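Local coordinates for protein GTP cyclohydrolase 1 type 2 homolog (Escherichia coli, Escherichia coli O157:H7, PDB 1NMO) that assembles into a ring-shaped hexamer with a dinuclear metal site in each chain and may help degrade radiation-damaged nucleotides, at residues D21-K32 against D90-P99; T34-V42 against T234-D242. All coordinates share one frame; numbering follows the deposited sequence.

Contact 1 of 2, residues D21-K32 against D90-P99; sequences DYAPNGLQVEGK and DINLYGWHLP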
loop_
_atom_site.group_PDB
_atom_site.type_symbol
_atom_site.label_atom_id
_atom_site.label_comp_id
_atom_site.label_asym_id
_atom_site.label_seq_id
_atom_site.Cartn_x
_atom_site.Cartn_y
_atom_site.Cartn_z
ATOM N N ASP A 21 44.141 -14.405 -2.054
ATOM C CA ASP A 21 42.912 -13.703 -1.724
ATOM C C ASP A 21 43.011 -12.192 -1.362
ATOM O O ASP A 21 44.093 -11.643 -1.136
ATOM C CB ASP A 21 42.313 -14.476 -0.564
ATOM C CG ASP A 21 40.857 -14.639 -0.681
ATOM O OD1 ASP A 21 40.182 -13.667 -1.118
ATOM O OD2 ASP A 21 40.403 -15.750 -0.305
ATOM N N TYR A 22 41.859 -11.535 -1.298
ATOM C CA TYR A 22 41.760 -10.112 -0.916
ATOM C C TYR A 22 41.734 -10.057 0.642
ATOM O O TYR A 22 41.613 -8.967 1.255
ATOM C CB TYR A 22 40.438 -9.507 -1.426
ATOM C CG TYR A 22 40.214 -9.623 -2.891
ATOM C CD1 TYR A 22 40.796 -8.690 -3.768
ATOM C CD2 TYR A 22 39.437 -10.684 -3.438
ATOM C CE1 TYR A 22 40.628 -8.792 -5.175
ATOM C CE2 TYR A 22 39.259 -10.813 -4.848
ATOM C CZ TYR A 22 39.862 -9.858 -5.705
ATOM O OH TYR A 22 39.761 -9.937 -7.080
ATOM N N ALA A 23 41.777 -11.217 1.293
ATOM C CA ALA A 23 41.738 -11.155 2.740
ATOM C C ALA A 23 42.252 -12.440 3.368
ATOM O O ALA A 23 42.278 -13.513 2.742
ATOM C CB ALA A 23 40.315 -10.807 3.226
ATOM N N PRO A 24 42.734 -12.347 4.608
ATOM C CA PRO A 24 43.209 -13.633 5.143
ATOM C C PRO A 24 42.130 -14.700 5.275
ATOM O O PRO A 24 41.021 -14.410 5.670
ATOM C CB PRO A 24 43.776 -13.265 6.511
ATOM C CG PRO A 24 42.992 -11.920 6.884
ATOM C CD PRO A 24 43.019 -11.215 5.528
ATOM N N ASN A 25 42.467 -15.940 4.950
ATOM C CA ASN A 25 41.534 -17.046 5.134
ATOM C C ASN A 25 41.993 -17.878 6.400
ATOM O O ASN A 25 43.208 -17.960 6.713
ATOM C CB ASN A 25 41.465 -17.887 3.842
ATOM C CG ASN A 25 40.753 -17.173 2.720
ATOM O OD1 ASN A 25 39.559 -16.747 2.883
ATOM N ND2 ASN A 25 41.443 -17.050 1.519
ATOM N N GLY A 26 41.024 -18.445 7.147
ATOM C CA GLY A 26 41.362 -19.225 8.337
ATOM C C GLY A 26 40.862 -18.565 9.619
ATOM O O GLY A 26 39.785 -17.925 9.601
ATOM N N LEU A 27 41.635 -18.681 10.716
ATOM C CA LEU A 27 41.241 -18.067 12.021
ATOM C C LEU A 27 41.412 -16.553 11.866
ATOM O O LEU A 27 42.546 -16.119 11.691
ATOM C CB LEU A 27 42.233 -18.459 13.113
ATOM C CG LEU A 27 41.597 -19.032 14.350
ATOM C CD1 LEU A 27 42.574 -18.933 15.480
ATOM C CD2 LEU A 27 40.317 -18.366 14.671
ATOM N N GLN A 28 40.381 -15.735 11.925
ATOM C CA GLN A 28 40.719 -14.322 11.794
ATOM C C GLN A 28 40.733 -13.637 13.168
ATOM O O GLN A 28 41.355 -12.589 13.351
ATOM C CB GLN A 28 39.727 -13.607 10.893
ATOM C CG GLN A 28 39.652 -14.212 9.481
ATOM C CD GLN A 28 38.747 -13.358 8.617
ATOM O OE1 GLN A 28 38.028 -12.484 9.135
ATOM N NE2 GLN A 28 38.773 -13.591 7.307
ATOM N N VAL A 29 40.051 -14.198 14.152
ATOM C CA VAL A 29 40.071 -13.518 15.461
ATOM C C VAL A 29 40.097 -14.681 16.396
ATOM O O VAL A 29 39.155 -15.448 16.457
ATOM C CB VAL A 29 38.805 -12.661 15.702
ATOM C CG1 VAL A 29 38.968 -11.869 17.017
ATOM C CG2 VAL A 29 38.591 -11.671 14.483
ATOM N N GLU A 30 41.209 -14.853 17.086
ATOM C CA GLU A 30 41.353 -15.955 18.024
ATOM C C GLU A 30 40.506 -15.785 19.280
ATOM O O GLU A 30 40.368 -14.683 19.797
ATOM C CB GLU A 30 42.801 -16.052 18.445
ATOM C CG GLU A 30 43.191 -17.326 19.025
ATOM C CD GLU A 30 44.573 -17.232 19.639
ATOM O OE1 GLU A 30 45.347 -16.290 19.249
ATOM O OE2 GLU A 30 44.881 -18.099 20.506
ATOM N N GLY A 31 39.985 -16.925 19.770
ATOM C CA GLY A 31 39.178 -16.997 20.984
ATOM C C GLY A 31 39.558 -18.228 21.831
ATOM O O GLY A 31 40.748 -18.597 21.871
ATOM N N LYS A 32 38.584 -18.823 22.561
ATOM C CA LYS A 32 38.863 -19.973 23.441
ATOM C C LYS A 32 39.443 -21.114 22.623
ATOM O O LYS A 32 39.030 -21.405 21.491
ATOM C CB LYS A 32 37.613 -20.436 24.164
ATOM C CG LYS A 32 36.554 -20.726 23.189
ATOM C CD LYS A 32 35.280 -21.336 23.775
ATOM C CE LYS A 32 34.699 -20.564 24.947
ATOM N NZ LYS A 32 33.215 -20.467 24.717
ATOM N N ASP A 90 35.250 -14.468 23.990
ATOM C CA ASP A 90 36.207 -15.508 23.589
ATOM C C ASP A 90 35.701 -16.339 22.456
ATOM O O ASP A 90 35.915 -17.555 22.416
ATOM C CB ASP A 90 36.530 -16.441 24.725
ATOM C CG ASP A 90 37.114 -15.732 25.894
ATOM O OD1 ASP A 90 38.116 -15.004 25.686
ATOM O OD2 ASP A 90 36.554 -15.913 27.032
ATOM N N ILE A 91 35.016 -15.700 21.533
ATOM C CA ILE A 91 34.500 -16.435 20.396
ATOM C C ILE A 91 35.528 -16.386 19.245
ATOM O O ILE A 91 35.950 -15.301 18.880
ATOM C CB ILE A 91 33.183 -15.803 19.917
ATOM C CG1 ILE A 91 32.077 -15.964 20.935
ATOM C CG2 ILE A 91 32.739 -16.432 18.641
ATOM C CD1 ILE A 91 30.748 -15.357 20.472
ATOM N N ASN A 92 35.970 -17.539 18.721
ATOM C CA ASN A 92 36.845 -17.582 17.513
ATOM C C ASN A 92 36.122 -17.149 16.182
ATOM O O ASN A 92 35.040 -17.664 15.859
ATOM C CB ASN A 92 37.364 -19.017 17.276
ATOM C CG ASN A 92 38.194 -19.509 18.426
ATOM O OD1 ASN A 92 39.418 -19.387 18.420
ATOM N ND2 ASN A 92 37.534 -20.003 19.469
ATOM N N LEU A 93 36.654 -16.216 15.399
ATOM C CA LEU A 93 35.967 -15.962 14.108
ATOM C C LEU A 93 36.860 -16.526 13.032
ATOM O O LEU A 93 38.054 -16.190 12.989
ATOM C CB LEU A 93 35.827 -14.488 13.760
ATOM C CG LEU A 93 35.363 -14.198 12.319
ATOM C CD1 LEU A 93 33.881 -14.535 12.261
ATOM C CD2 LEU A 93 35.513 -12.708 11.955
ATOM N N TYR A 94 36.316 -17.387 12.161
ATOM C CA TYR A 94 37.087 -17.911 11.024
ATOM C C TYR A 94 36.259 -17.416 9.858
ATOM O O TYR A 94 35.021 -17.249 10.016
ATOM C CB TYR A 94 37.047 -19.449 10.926
ATOM C CG TYR A 94 37.550 -20.265 12.131
ATOM C CD1 TYR A 94 36.824 -20.331 13.284
ATOM C CD2 TYR A 94 38.752 -20.985 12.065
ATOM C CE1 TYR A 94 37.248 -21.113 14.380
ATOM C CE2 TYR A 94 39.209 -21.762 13.155
ATOM C CZ TYR A 94 38.443 -21.829 14.297
ATOM O OH TYR A 94 38.847 -22.669 15.337
ATOM N N GLY A 95 36.925 -17.175 8.717
ATOM C CA GLY A 95 36.296 -16.793 7.451
ATOM C C GLY A 95 37.097 -17.463 6.296
ATOM O O GLY A 95 38.331 -17.616 6.412
ATOM N N TRP A 96 36.432 -17.943 5.229
ATOM C CA TRP A 96 37.083 -18.460 4.033
ATOM C C TRP A 96 36.402 -17.763 2.851
ATOM O O TRP A 96 35.217 -17.977 2.585
ATOM C CB TRP A 96 36.926 -19.967 3.886
ATOM C CG TRP A 96 37.960 -20.699 4.658
ATOM C CD1 TRP A 96 39.216 -21.007 4.241
ATOM C CD2 TRP A 96 37.889 -21.101 6.042
ATOM N NE1 TRP A 96 39.936 -21.562 5.259
ATOM C CE2 TRP A 96 39.150 -21.635 6.380
ATOM C CE3 TRP A 96 36.870 -21.061 7.029
ATOM C CZ2 TRP A 96 39.439 -22.116 7.647
ATOM C CZ3 TRP A 96 37.139 -21.531 8.285
ATOM C CH2 TRP A 96 38.434 -22.059 8.595
ATOM N N HIS A 97 37.141 -16.925 2.127
ATOM C CA HIS A 97 36.595 -16.199 0.987
ATOM C C HIS A 97 36.759 -17.019 -0.324
ATOM O O HIS A 97 36.044 -18.009 -0.492
ATOM C CB HIS A 97 37.261 -14.815 0.903
ATOM C CG HIS A 97 36.642 -13.883 -0.092
ATOM N ND1 HIS A 97 37.387 -13.243 -1.071
ATOM C CD2 HIS A 97 35.350 -13.521 -0.308
ATOM C CE1 HIS A 97 36.580 -12.538 -1.851
ATOM N NE2 HIS A 97 35.340 -12.685 -1.412
ATOM N N LEU A 98 37.709 -16.721 -1.222
ATOM C CA LEU A 98 37.710 -17.470 -2.501
ATOM C C LEU A 98 37.687 -18.987 -2.401
ATOM O O LEU A 98 36.956 -19.695 -3.179
ATOM C CB LEU A 98 38.846 -16.976 -3.425
ATOM C CG LEU A 98 38.657 -15.447 -3.689
ATOM C CD1 LEU A 98 39.774 -14.887 -4.591
ATOM C CD2 LEU A 98 37.324 -15.170 -4.349
ATOM N N PRO A 99 38.429 -19.546 -1.438
ATOM C CA PRO A 99 38.367 -21.016 -1.389
ATOM C C PRO A 99 36.941 -21.512 -1.238
ATOM O O PRO A 99 36.557 -22.592 -1.775
ATOM C CB PRO A 99 39.258 -21.371 -0.188
ATOM C CG PRO A 99 40.289 -20.221 -0.198
ATOM C CD PRO A 99 39.362 -19.018 -0.438
HETATM O O HOH W 1 37.954 -13.724 20.496
#
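Antiparallel pairing joins D21-K32 to D90-P99 at one border of the chain's five-stranded mixed sheet. G26 and G95 form a hydrogen-bonded pair, L27 and Y94 a non-hydrogen-bonded one, and then the register slips by one: the amides of Q28 and V29 both donate to L93 O, which identifies a classic beta bulge. G26 has a positive phi (114°), where a side chain would jam against the preceding carbonyl, and the W96 ring lays one face over its backbone, CZ2 reaching G26 CA at 3.5 Å. On the face shared by L27 and Y94, L27 CD2 sits 3.8 Å from the Y94 ring centroid, 8° off the normal, a CH-pi contact. V29 and L93 pack together on the reverse face, which helix 78-88 covers. Beyond the bulge the N92 amide supplements the backbone bond from K32 N to D90 O: OD1 accepts from G31 N, which lies well above its carbonyl plane, while ND2 gives K32 O a bond of 2.9 Å within both planes.

At the other end the carboxylate of D21 gathers three donors. Its OD1 takes H97 ND1 at 2.8 Å through the syn lone pair, almost exactly in the imidazole plane, and Y22 N through the anti one; OD2 receives L98 N at 3.0 Å. N25 OD1 in turn accepts H97 N. With CG of H97 anti to its backbone N (chi1 -171°), the ring reaches D21, and the edge of Y22 meets its CE1. The H97 ring also meets that of H63, a ligand of the bound iron. The D21 bond fixes the rotation of the H97 ring and occupies ND1, while N25 holds the backbone of H97, consistent with a second shell beside the metal site.

Contact 2 of 2, residues T34-V42 against T234-D242; sequences TVQKIVTGV and TDLDVTFID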
loop_
_atom_site.group_PDB
_atom_site.type_symbol
_atom_site.label_atom_id
_atom_site.label_comp_id
_atom_site.label_asym_id
_atom_site.label_seq_id
_atom_site.Cartn_x
_atom_site.Cartn_y
_atom_site.Cartn_z
ATOM N N THR A 34 39.320 -24.418 22.990
ATOM C CA THR A 34 38.414 -25.532 22.760
ATOM C C THR A 34 37.110 -25.132 22.091
ATOM O O THR A 34 36.270 -24.444 22.713
ATOM C CB THR A 34 38.125 -26.208 24.127
ATOM O OG1 THR A 34 39.400 -26.490 24.741
ATOM C CG2 THR A 34 37.349 -27.511 23.962
ATOM N N VAL A 35 36.929 -25.567 20.854
ATOM C CA VAL A 35 35.708 -25.258 20.090
ATOM C C VAL A 35 34.794 -26.472 19.916
ATOM O O VAL A 35 35.212 -27.505 19.373
ATOM C CB VAL A 35 36.061 -24.752 18.670
ATOM C CG1 VAL A 35 34.786 -24.792 17.809
ATOM C CG2 VAL A 35 36.624 -23.306 18.716
ATOM N N GLN A 36 33.562 -26.359 20.374
ATOM C CA GLN A 36 32.575 -27.418 20.259
ATOM C C GLN A 36 31.286 -26.958 19.573
ATOM O O GLN A 36 30.760 -27.656 18.700
ATOM C CB GLN A 36 32.177 -27.980 21.621
ATOM C CG GLN A 36 30.925 -28.906 21.510
ATOM C CD GLN A 36 31.092 -30.130 20.473
ATOM O OE1 GLN A 36 30.062 -30.719 19.952
ATOM N NE2 GLN A 36 32.384 -30.525 20.189
ATOM N N LYS A 37 30.779 -25.785 19.943
ATOM C CA LYS A 37 29.513 -25.247 19.418
ATOM C C LYS A 37 29.826 -24.190 18.337
ATOM O O LYS A 37 30.586 -23.250 18.610
ATOM C CB LYS A 37 28.735 -24.649 20.616
ATOM C CG LYS A 37 27.422 -23.975 20.248
ATOM C CD LYS A 37 26.192 -24.872 20.365
ATOM C CE LYS A 37 24.991 -24.233 19.610
ATOM N NZ LYS A 37 23.880 -25.248 19.129
ATOM N N ILE A 38 29.287 -24.340 17.116
ATOM C CA ILE A 38 29.637 -23.403 16.050
ATOM C C ILE A 38 28.440 -22.817 15.287
ATOM O O ILE A 38 27.507 -23.570 14.913
ATOM C CB ILE A 38 30.564 -24.103 15.027
ATOM C CG1 ILE A 38 31.757 -24.705 15.721
ATOM C CG2 ILE A 38 31.163 -23.146 14.108
ATOM C CD1 ILE A 38 32.839 -25.035 14.710
ATOM N N VAL A 39 28.466 -21.487 15.091
ATOM C CA VAL A 39 27.467 -20.755 14.347
ATOM C C VAL A 39 28.178 -20.243 13.044
ATOM O O VAL A 39 29.326 -19.730 13.093
ATOM C CB VAL A 39 26.906 -19.541 15.204
ATOM C CG1 VAL A 39 26.397 -18.389 14.272
ATOM C CG2 VAL A 39 25.812 -20.030 16.170
ATOM N N THR A 40 27.499 -20.421 11.895
ATOM C CA THR A 40 28.008 -20.047 10.612
ATOM C C THR A 40 26.957 -19.230 9.882
ATOM O O THR A 40 25.756 -19.281 10.225
ATOM C CB THR A 40 28.327 -21.305 9.775
ATOM O OG1 THR A 40 27.098 -21.956 9.385
ATOM C CG2 THR A 40 29.204 -22.271 10.597
ATOM N N GLY A 41 27.403 -18.436 8.894
ATOM C CA GLY A 41 26.480 -17.617 8.118
ATOM C C GLY A 41 27.255 -17.005 7.005
ATOM O O GLY A 41 28.457 -17.191 6.986
ATOM N N VAL A 42 26.617 -16.270 6.091
ATOM C CA VAL A 42 27.366 -15.663 4.955
ATOM C C VAL A 42 28.432 -14.590 5.417
ATOM O O VAL A 42 29.579 -14.573 4.963
ATOM C CB VAL A 42 26.310 -14.996 4.020
ATOM C CG1 VAL A 42 26.993 -14.201 2.896
ATOM C CG2 VAL A 42 25.342 -16.072 3.445
ATOM N N THR A 234 32.644 -34.553 11.817
ATOM C CA THR A 234 33.203 -34.272 13.126
ATOM C C THR A 234 32.103 -34.344 14.163
ATOM O O THR A 234 30.946 -34.591 13.836
ATOM C CB THR A 234 33.836 -32.851 13.216
ATOM O OG1 THR A 234 32.780 -31.882 13.236
ATOM C CG2 THR A 234 34.758 -32.606 12.113
ATOM N N ASP A 235 32.473 -34.136 15.419
ATOM C CA ASP A 235 31.495 -34.201 16.514
ATOM C C ASP A 235 31.017 -32.827 16.980
ATOM O O ASP A 235 30.224 -32.683 17.956
ATOM C CB ASP A 235 32.092 -35.013 17.688
ATOM C CG ASP A 235 32.540 -36.440 17.232
ATOM O OD1 ASP A 235 31.700 -37.147 16.541
ATOM O OD2 ASP A 235 33.717 -36.849 17.547
ATOM N N LEU A 236 31.479 -31.829 16.231
ATOM C CA LEU A 236 31.171 -30.427 16.480
ATOM C C LEU A 236 29.698 -30.211 16.250
ATOM O O LEU A 236 29.116 -30.869 15.421
ATOM C CB LEU A 236 31.934 -29.553 15.502
ATOM C CG LEU A 236 33.449 -29.549 15.612
ATOM C CD1 LEU A 236 33.999 -28.769 14.435
ATOM C CD2 LEU A 236 33.903 -28.975 16.980
ATOM N N ASP A 237 29.089 -29.278 16.969
ATOM C CA ASP A 237 27.696 -28.982 16.749
ATOM C C ASP A 237 27.671 -27.675 15.869
ATOM O O ASP A 237 27.818 -26.581 16.424
ATOM C CB ASP A 237 27.029 -28.755 18.120
ATOM C CG ASP A 237 25.619 -28.178 18.003
ATOM O OD1 ASP A 237 24.965 -28.493 16.986
ATOM O OD2 ASP A 237 25.128 -27.440 18.916
ATOM N N VAL A 238 27.462 -27.775 14.547
ATOM C CA VAL A 238 27.462 -26.596 13.693
ATOM C C VAL A 238 26.078 -26.195 13.222
ATOM O O VAL A 238 25.344 -27.037 12.688
ATOM C CB VAL A 238 28.361 -26.830 12.478
ATOM C CG1 VAL A 238 28.632 -25.507 11.777
ATOM C CG2 VAL A 238 29.710 -27.441 12.952
ATOM N N THR A 239 25.688 -24.918 13.413
ATOM C CA THR A 239 24.352 -24.456 13.023
ATOM C C THR A 239 24.470 -23.274 12.059
ATOM O O THR A 239 24.893 -22.199 12.441
ATOM C CB THR A 239 23.556 -23.953 14.275
ATOM O OG1 THR A 239 23.478 -24.994 15.259
ATOM C CG2 THR A 239 22.111 -23.583 13.917
ATOM N N PHE A 240 24.076 -23.463 10.807
ATOM C CA PHE A 240 24.084 -22.387 9.803
ATOM C C PHE A 240 22.878 -21.444 9.961
ATOM O O PHE A 240 21.734 -21.912 9.909
ATOM C CB PHE A 240 24.027 -22.974 8.399
ATOM C CG PHE A 240 23.715 -21.960 7.325
ATOM C CD1 PHE A 240 24.492 -20.828 7.175
ATOM C CD2 PHE A 240 22.617 -22.124 6.478
ATOM C CE1 PHE A 240 24.177 -19.869 6.209
ATOM C CE2 PHE A 240 22.317 -21.143 5.506
ATOM C CZ PHE A 240 23.090 -20.026 5.385
ATOM N N ILE A 241 23.123 -20.140 10.166
ATOM C CA ILE A 241 22.041 -19.139 10.299
ATOM C C ILE A 241 21.974 -18.210 9.084
ATOM O O ILE A 241 22.977 -17.527 8.773
ATOM C CB ILE A 241 22.247 -18.267 11.541
ATOM C CG1 ILE A 241 22.313 -19.177 12.751
ATOM C CG2 ILE A 241 21.034 -17.307 11.743
ATOM C CD1 ILE A 241 22.185 -18.426 14.081
ATOM N N ASP A 242 20.840 -18.200 8.375
ATOM C CA ASP A 242 20.650 -17.335 7.210
ATOM C C ASP A 242 20.015 -15.976 7.662
ATOM O O ASP A 242 18.821 -15.900 7.889
ATOM C CB ASP A 242 19.722 -18.038 6.203
ATOM C CG ASP A 242 19.403 -17.159 4.938
ATOM O OD1 ASP A 242 19.935 -16.029 4.806
ATOM O OD2 ASP A 242 18.611 -17.614 4.062
HETATM O O HOH W 2 23.921 -15.645 7.092
#
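K37 holds CG anti to its backbone N (chi1 177°) and then bends at chi2 (94°), while D237 also has CG anti to N; the two side chains therefore run side by side, and K37 NZ meets D237 OD2 at 2.5 Å in a salt bridge. Strands 37-41 and 237-240 beneath them are parallel neighbours in the mixed sheet, 237-240 being its outermost strand within the chain. Their axes approach to 4.7 Å at 22°, and the ladder zigzags as parallel pairing requires: D237 N to Q36 O, I38 N to D237 O, T239 N to I38 O, T40 N to T239 O and I241 N to T40 O.

The faces differ in chemistry. K37, D237, V39 and T239 share one; V39 on that face packs against helix 46-54, which also covers I241. The other is largely apolar: I38 CB lies 4.0 Å from V238 CG2, and I38 CD1 touches L236 CD1 at 3.9 Å, with L6 of helix 3-13 against both residues. T40 CG2 presses on V238 CG1 at 3.5 Å, closer than usual carbon contact, so this corner is tightly filled. Helix 221-233 covers this end, and its S227 shares a hydrogen bond with T40 OG1, pairing the buried hydroxyl.

That same oxygen comes in the plane of the F240 ring, at its edge, and G41 CA borders the edge further along, 3.7 Å from F240 CE1. Where the strands part near the metal site, a water bridges them, accepting from V42 N at 2.9 Å and donating to I241 O at 2.7 Å.

Contacts 1 and 2 are the two borders of one five-stranded sheet, with strand 59-62 lying between strands 92-95 and 37-41; their centres are 14 Å apart. Both mix buried and exposed residues, and both rest partly on helix 3-13, but helix 78-88 also covers contact 1, while helices 46-54 and 221-233 cover contact 2. Pairing is antiparallel and bulged in the first, parallel and regular in the second. Polar side chains carry much of contact 1, notably beside the iron, whereas in contact 2 aliphatic packing and one salt bridge supplement the backbone ladder. They meet directly where V35 CG2 lies 3.5 Å from N92 ND2.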